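Local coordinates for MaoC family protein (Mycobacterium tuberculosis H37Rv, PDB 3KHP) that probably acts as a MaoC-family (hydratase 2) 3-hydroxyacyl-thioester dehydratase, interconverting (3R)-hydroxyacyl and trans-2-enoyl thioesters, at residues A[176-181]-A[301-306]; A[180-185]-A[274-279]. One frame throughout, in Å; residues are numbered along the deposited sequence. Where two conformers were deposited one is given.

Contact 1 (A[176-181]-A[301-306]); sequences PAAPEF and LDDGAV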
loop_
_atom_site.group_PDB
_atom_site.type_symbol
_atom_site.label_atom_id
_atom_site.label_comp_id
_atom_site.label_asym_id
_atom_site.label_seq_id
_atom_site.Cartn_x
_atom_site.Cartn_y
_atom_site.Cartn_z
ATOM N N PRO A 176 -0.378 -29.372 -19.254
ATOM C CA PRO A 176 0.769 -29.921 -18.505
ATOM C C PRO A 176 0.309 -30.782 -17.339
ATOM O O PRO A 176 -0.798 -30.596 -16.821
ATOM C CB PRO A 176 1.527 -28.670 -17.997
ATOM C CG PRO A 176 0.879 -27.488 -18.648
ATOM C CD PRO A 176 -0.512 -27.918 -19.030
ATOM N N ALA A 177 1.150 -31.740 -16.964
ATOM C CA ALA A 177 0.855 -32.658 -15.851
ATOM C C ALA A 177 0.633 -31.877 -14.559
ATOM O O ALA A 177 1.453 -31.019 -14.201
ATOM C CB ALA A 177 2.018 -33.661 -15.661
ATOM N N ALA A 178 -0.474 -32.174 -13.878
ATOM C CA ALA A 178 -0.726 -31.632 -12.546
ATOM C C ALA A 178 0.277 -32.270 -11.577
ATOM O O ALA A 178 0.680 -33.416 -11.790
ATOM C CB ALA A 178 -2.155 -31.930 -12.103
ATOM N N PRO A 179 0.695 -31.533 -10.527
ATOM C CA PRO A 179 1.595 -32.138 -9.548
ATOM C C PRO A 179 0.912 -33.231 -8.748
ATOM O O PRO A 179 -0.296 -33.168 -8.514
ATOM C CB PRO A 179 1.965 -30.969 -8.623
ATOM C CG PRO A 179 1.624 -29.739 -9.381
ATOM C CD PRO A 179 0.444 -30.118 -10.222
ATOM N N GLU A 180 1.713 -34.217 -8.354
ATOM C CA GLU A 180 1.298 -35.348 -7.525
ATOM C C GLU A 180 1.249 -34.864 -6.069
ATOM O O GLU A 180 2.231 -34.315 -5.550
ATOM C CB GLU A 180 2.324 -36.500 -7.676
ATOM C CG GLU A 180 1.932 -37.897 -7.103
ATOM C CD GLU A 180 3.150 -38.774 -6.662
ATOM O OE1 GLU A 180 2.951 -39.721 -5.862
ATOM O OE2 GLU A 180 4.302 -38.530 -7.099
ATOM N N PHE A 181 0.095 -35.048 -5.443
ATOM C CA PHE A 181 -0.080 -34.754 -4.040
ATOM C C PHE A 181 -0.069 -36.062 -3.295
ATOM O O PHE A 181 -0.949 -36.884 -3.510
ATOM C CB PHE A 181 -1.397 -34.015 -3.780
ATOM C CG PHE A 181 -1.311 -32.548 -4.075
ATOM C CD1 PHE A 181 -0.916 -31.647 -3.092
ATOM C CD2 PHE A 181 -1.565 -32.069 -5.354
ATOM C CE1 PHE A 181 -0.817 -30.295 -3.373
ATOM C CE2 PHE A 181 -1.463 -30.723 -5.625
ATOM C CZ PHE A 181 -1.078 -29.837 -4.632
ATOM N N LEU A 301 -6.125 -21.864 -4.235
ATOM C CA LEU A 301 -4.933 -22.146 -5.053
ATOM C C LEU A 301 -4.706 -23.637 -5.019
ATOM O O LEU A 301 -4.667 -24.248 -3.943
ATOM C CB LEU A 301 -3.645 -21.490 -4.539
ATOM C CG LEU A 301 -3.543 -19.971 -4.431
ATOM C CD1 LEU A 301 -2.160 -19.606 -3.838
ATOM C CD2 LEU A 301 -3.786 -19.280 -5.801
ATOM N N ASP A 302 -4.537 -24.217 -6.193
ATOM C CA ASP A 302 -4.391 -25.639 -6.330
ATOM C C ASP A 302 -3.157 -25.863 -7.171
ATOM O O ASP A 302 -2.590 -24.922 -7.743
ATOM C CB ASP A 302 -5.632 -26.253 -6.986
ATOM C CG ASP A 302 -5.911 -27.711 -6.528
ATOM O OD1 ASP A 302 -4.979 -28.412 -6.116
ATOM O OD2 ASP A 302 -7.069 -28.174 -6.627
ATOM N N ASP A 303 -2.757 -27.124 -7.215
ATOM C CA ASP A 303 -1.618 -27.563 -7.982
ATOM C C ASP A 303 -0.370 -26.756 -7.699
ATOM O O ASP A 303 0.429 -26.497 -8.587
ATOM C CB ASP A 303 -1.962 -27.548 -9.463
ATOM C CG ASP A 303 -3.156 -28.453 -9.795
ATOM O OD1 ASP A 303 -3.349 -29.527 -9.177
ATOM O OD2 ASP A 303 -3.897 -28.085 -10.702
ATOM N N GLY A 304 -0.170 -26.400 -6.443
ATOM C CA GLY A 304 1.010 -25.634 -6.056
ATOM C C GLY A 304 2.260 -26.473 -6.105
ATOM O O GLY A 304 2.244 -27.615 -5.681
ATOM N N ALA A 305 3.341 -25.892 -6.615
ATOM C CA ALA A 305 4.621 -26.568 -6.766
ATOM C C ALA A 305 5.699 -25.580 -6.393
ATOM O O ALA A 305 5.634 -24.414 -6.795
ATOM C CB ALA A 305 4.804 -27.039 -8.229
ATOM N N VAL A 306 6.674 -26.020 -5.615
ATOM C CA VAL A 306 7.675 -25.123 -5.091
ATOM C C VAL A 306 9.019 -25.772 -5.227
ATOM O O VAL A 306 9.175 -26.944 -4.927
ATOM C CB VAL A 306 7.512 -24.844 -3.554
ATOM C CG1 VAL A 306 8.238 -23.576 -3.178
ATOM C CG2 VAL A 306 6.118 -24.758 -3.144
#
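Pro179 and Asp303 mark the closest backbone approach, with Pro179 CA 5.8 Å from Asp303 CA, where the irregular segment 176-181 passes almost perpendicular to 302-305 (87° between end-to-end directions). The chain of 301-306 turns a corner at Asp303, whose backbone adopts a left-handed helical conformation, and the loop rests on this corner. No hydrogen bond joins the two segments; the contact is one of van der Waals fit. The CG-CD edge of the Pro179 ring lies against the corner, crossing the Asp303 side chain at about a right angle: Pro179 CG is 3.5 Å from Asp303 O, while Pro179 CD sits 3.6 Å from Asp303 CB. Farther along the strand, Pro179 CG comes within 4.3 Å of Ala305 CB. Beside the proline, Ala178 CB brushes Asp303 OD1 at 4.0 Å.

Phe181 meets the corner over Asp302 to Gly304. Its chi1 of -80° carries the ring beside its own backbone N toward the corner, and chi2 of -89° turns the CE2-CZ edge to the backbone: Phe181 CE2 meets Asp303 CA at 3.9 Å, close to the ring plane, and CZ approaches Gly304 N. Asp302 braces the corner from within, its OD1 accepting the Asp303 N-H (2.8 Å between Asp303 N and Asp302 OD1) on the anti side of the carboxylate, tilted from its plane. Asp303 OD2 forms a salt bridge with Arg260.

Both segments belong to the C-terminal, MaoC-like half, where the long antiparallel sheet and helix 231-245 are consistent with the family's hot-dog fold. Strand 298-308 runs between strands 254-261 and 282-289. Pro179 and Phe181 both extend onto Val284 of strand 282-289, whereas Leu301 and Val306 pack against helix 231-245.

Contact 2 (A[180-185]-A[274-279]); sequences EFPDRH and VIWRTE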
loop_
_atom_site.group_PDB
_atom_site.type_symbol
_atom_site.label_atom_id
_atom_site.label_comp_id
_atom_site.label_asym_id
_atom_site.label_seq_id
_atom_site.Cartn_x
_atom_site.Cartn_y
_atom_site.Cartn_z
ATOM N N GLU A 180 1.713 -34.217 -8.354
ATOM C CA GLU A 180 1.298 -35.348 -7.525
ATOM C C GLU A 180 1.249 -34.864 -6.069
ATOM O O GLU A 180 2.231 -34.315 -5.550
ATOM C CB GLU A 180 2.324 -36.500 -7.676
ATOM C CG GLU A 180 1.932 -37.897 -7.103
ATOM C CD GLU A 180 3.150 -38.774 -6.662
ATOM O OE1 GLU A 180 2.951 -39.721 -5.862
ATOM O OE2 GLU A 180 4.302 -38.530 -7.099
ATOM N N PHE A 181 0.095 -35.048 -5.443
ATOM C CA PHE A 181 -0.080 -34.754 -4.040
ATOM C C PHE A 181 -0.069 -36.062 -3.295
ATOM O O PHE A 181 -0.949 -36.884 -3.510
ATOM C CB PHE A 181 -1.397 -34.015 -3.780
ATOM C CG PHE A 181 -1.311 -32.548 -4.075
ATOM C CD1 PHE A 181 -0.916 -31.647 -3.092
ATOM C CD2 PHE A 181 -1.565 -32.069 -5.354
ATOM C CE1 PHE A 181 -0.817 -30.295 -3.373
ATOM C CE2 PHE A 181 -1.463 -30.723 -5.625
ATOM C CZ PHE A 181 -1.078 -29.837 -4.632
ATOM N N PRO A 182 0.926 -36.256 -2.416
ATOM C CA PRO A 182 1.022 -37.467 -1.617
ATOM C C PRO A 182 -0.262 -37.760 -0.893
ATOM O O PRO A 182 -0.967 -36.829 -0.488
ATOM C CB PRO A 182 2.117 -37.136 -0.605
ATOM C CG PRO A 182 2.957 -36.116 -1.279
ATOM C CD PRO A 182 2.021 -35.316 -2.124
ATOM N N ASP A 183 -0.559 -39.048 -0.734
ATOM C CA ASP A 183 -1.745 -39.465 -0.008
ATOM C C ASP A 183 -1.391 -39.599 1.468
ATOM O O ASP A 183 -1.151 -40.715 1.984
ATOM C CB ASP A 183 -2.314 -40.775 -0.556
ATOM C CG ASP A 183 -3.550 -41.234 0.199
ATOM O OD1 ASP A 183 -4.323 -40.389 0.701
ATOM O OD2 ASP A 183 -3.750 -42.465 0.299
ATOM N N ARG A 184 -1.351 -38.441 2.129
ATOM C CA ARG A 184 -1.154 -38.323 3.579
ATOM C C ARG A 184 -1.520 -36.915 4.023
ATOM O O ARG A 184 -1.892 -36.064 3.202
ATOM C CB ARG A 184 0.292 -38.637 3.980
ATOM C CG ARG A 184 1.316 -37.681 3.421
ATOM C CD ARG A 184 2.705 -38.280 3.524
ATOM N NE ARG A 184 3.670 -37.578 2.680
ATOM C CZ ARG A 184 4.216 -36.412 2.996
ATOM N NH1 ARG A 184 5.086 -35.820 2.185
ATOM N NH2 ARG A 184 3.878 -35.823 4.127
ATOM N N HIS A 185 -1.424 -36.677 5.325
ATOM C CA HIS A 185 -1.695 -35.359 5.868
ATOM C C HIS A 185 -0.574 -34.419 5.439
ATOM O O HIS A 185 0.563 -34.841 5.287
ATOM C CB HIS A 185 -1.781 -35.388 7.398
ATOM C CG HIS A 185 -3.024 -36.027 7.924
ATOM N ND1 HIS A 185 -3.116 -36.522 9.210
ATOM C CD2 HIS A 185 -4.226 -36.265 7.342
ATOM C CE1 HIS A 185 -4.326 -37.018 9.399
ATOM N NE2 HIS A 185 -5.018 -36.875 8.280
ATOM N N VAL A 274 -1.427 -25.354 2.802
ATOM C CA VAL A 274 -1.078 -26.710 3.180
ATOM C C VAL A 274 0.016 -27.227 2.281
ATOM O O VAL A 274 -0.079 -27.166 1.068
ATOM C CB VAL A 274 -2.298 -27.677 3.143
ATOM C CG1 VAL A 274 -3.115 -27.485 4.380
ATOM C CG2 VAL A 274 -3.153 -27.494 1.883
ATOM N N ILE A 275 1.069 -27.725 2.901
ATOM C CA ILE A 275 2.298 -27.987 2.207
ATOM C C ILE A 275 2.705 -29.451 2.435
ATOM O O ILE A 275 2.440 -30.014 3.498
ATOM C CB ILE A 275 3.397 -27.055 2.717
ATOM C CG1 ILE A 275 2.955 -25.578 2.602
ATOM C CG2 ILE A 275 4.702 -27.307 1.967
ATOM C CD1 ILE A 275 3.919 -24.584 3.264
ATOM N N TRP A 276 3.343 -30.045 1.426
ATOM C CA TRP A 276 3.865 -31.400 1.501
ATOM C C TRP A 276 5.254 -31.363 0.953
ATOM O O TRP A 276 5.425 -31.016 -0.234
ATOM C CB TRP A 276 3.063 -32.364 0.612
ATOM C CG TRP A 276 1.701 -32.698 1.070
ATOM C CD1 TRP A 276 1.322 -33.814 1.747
ATOM C CD2 TRP A 276 0.513 -31.938 0.862
ATOM N NE1 TRP A 276 -0.032 -33.792 1.989
ATOM C CE2 TRP A 276 -0.549 -32.645 1.455
ATOM C CE3 TRP A 276 0.239 -30.725 0.237
ATOM C CZ2 TRP A 276 -1.849 -32.174 1.443
ATOM C CZ3 TRP A 276 -1.061 -30.272 0.222
ATOM C CH2 TRP A 276 -2.082 -30.988 0.814
ATOM N N ARG A 277 6.245 -31.707 1.782
ATOM C CA ARG A 277 7.616 -31.882 1.303
ATOM C C ARG A 277 7.692 -33.191 0.528
ATOM O O ARG A 277 7.315 -34.246 1.024
ATOM C CB ARG A 277 8.617 -31.890 2.466
ATOM C CG ARG A 277 8.816 -30.524 3.087
ATOM C CD ARG A 277 9.709 -30.589 4.302
ATOM N NE ARG A 277 10.050 -29.256 4.792
ATOM C CZ ARG A 277 9.343 -28.592 5.699
ATOM N NH1 ARG A 277 8.248 -29.129 6.230
ATOM N NH2 ARG A 277 9.739 -27.386 6.082
ATOM N N THR A 278 8.153 -33.129 -0.697
ATOM C CA THR A 278 8.134 -34.322 -1.524
ATOM C C THR A 278 9.519 -34.887 -1.783
ATOM O O THR A 278 9.690 -36.068 -1.825
ATOM C CB THR A 278 7.402 -34.063 -2.883
ATOM O OG1 THR A 278 8.098 -33.059 -3.613
ATOM C CG2 THR A 278 5.975 -33.643 -2.648
ATOM N N GLU A 279 10.510 -34.041 -1.936
ATOM C CA GLU A 279 11.788 -34.489 -2.442
ATOM C C GLU A 279 12.739 -33.380 -2.080
ATOM O O GLU A 279 12.379 -32.218 -2.190
ATOM C CB GLU A 279 11.672 -34.645 -3.961
ATOM C CG GLU A 279 12.974 -34.886 -4.744
ATOM C CD GLU A 279 12.748 -34.813 -6.249
ATOM O OE1 GLU A 279 11.710 -35.331 -6.715
ATOM O OE2 GLU A 279 13.594 -34.232 -6.961
#
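Trp276 NE1 donates a nearly straight hydrogen bond to Arg184 O, with 3.2 Å between Trp276 NE1 and Arg184 O and an N-H...O angle of 170°. The oxygen lies almost in the indole plane, but the donor stands well above the carbonyl plane, away from the lone-pair directions. This bond pins the edge of the indole to the loop backbone.

The loop also wraps one face of the same side chain. Phe181 turns an edge toward the six-membered ring in an offset edge-to-face pair, with planes at 83° and centroids 5.2 Å apart. Phe181 CD1 supplies the close touch, 3.6 Å from Trp276 CZ3, and stands over the rim of the ring, not its middle. Pro182 sits over the CG-CD1 rim of the five-membered ring, on the same face as Phe181, with Pro182 CD 4.1 Å from Trp276 CG, while Pro182 CG lies 4.1 Å from Thr278 CG2 two residues along the strand.

Arg184 comes to the indole edge. Its CG sits between the backbone N and carbonyl carbon (chi1 64°), and the extended chain beyond runs back along the tryptophan in the opposite direction. Trp276 CD1 lies under the rim of one guanidinium face, 4.0 Å from Arg184 NH2, the two planes steeply inclined. At the guanidinium edge, Arg184 NH1 lies 3.0 Å from Arg277 O. Asp187 forms a salt bridge with Arg184 NH2 and also accepts the backbone N-H of Arg277, while the Arg277 side chain pairs with Glu245.

In this part of the MaoC-like half, a buried indole thus spends its one N-H on a backbone carbonyl; Phe181 and Pro182 meet one face, the Arg184 guanidinium and loop backbone oxygens the CD1 edge, and Asp187 probably offsets the arginine charge.

Contacts 1 and 2 are consecutive footholds of one loop on one face of the antiparallel sheet, their centres about 10 Å apart and about 14 and 21 Å from the centre of the chain. They share Phe181, whose ring bridges the corner of strand 298-308 in contact 1 and the tryptophan of strand 271-279 in contact 2. Between these strands lies 282-289, whose Val284 touches side chains in both contacts and whose Arg286 makes a cation-pi interaction with the shared ring. Contact 1 rests on van der Waals touches to the backbone and carboxylate of the corner; contact 2 adds a hydrogen bond. Together they lead the chain across three strands to the edge strand 188-192.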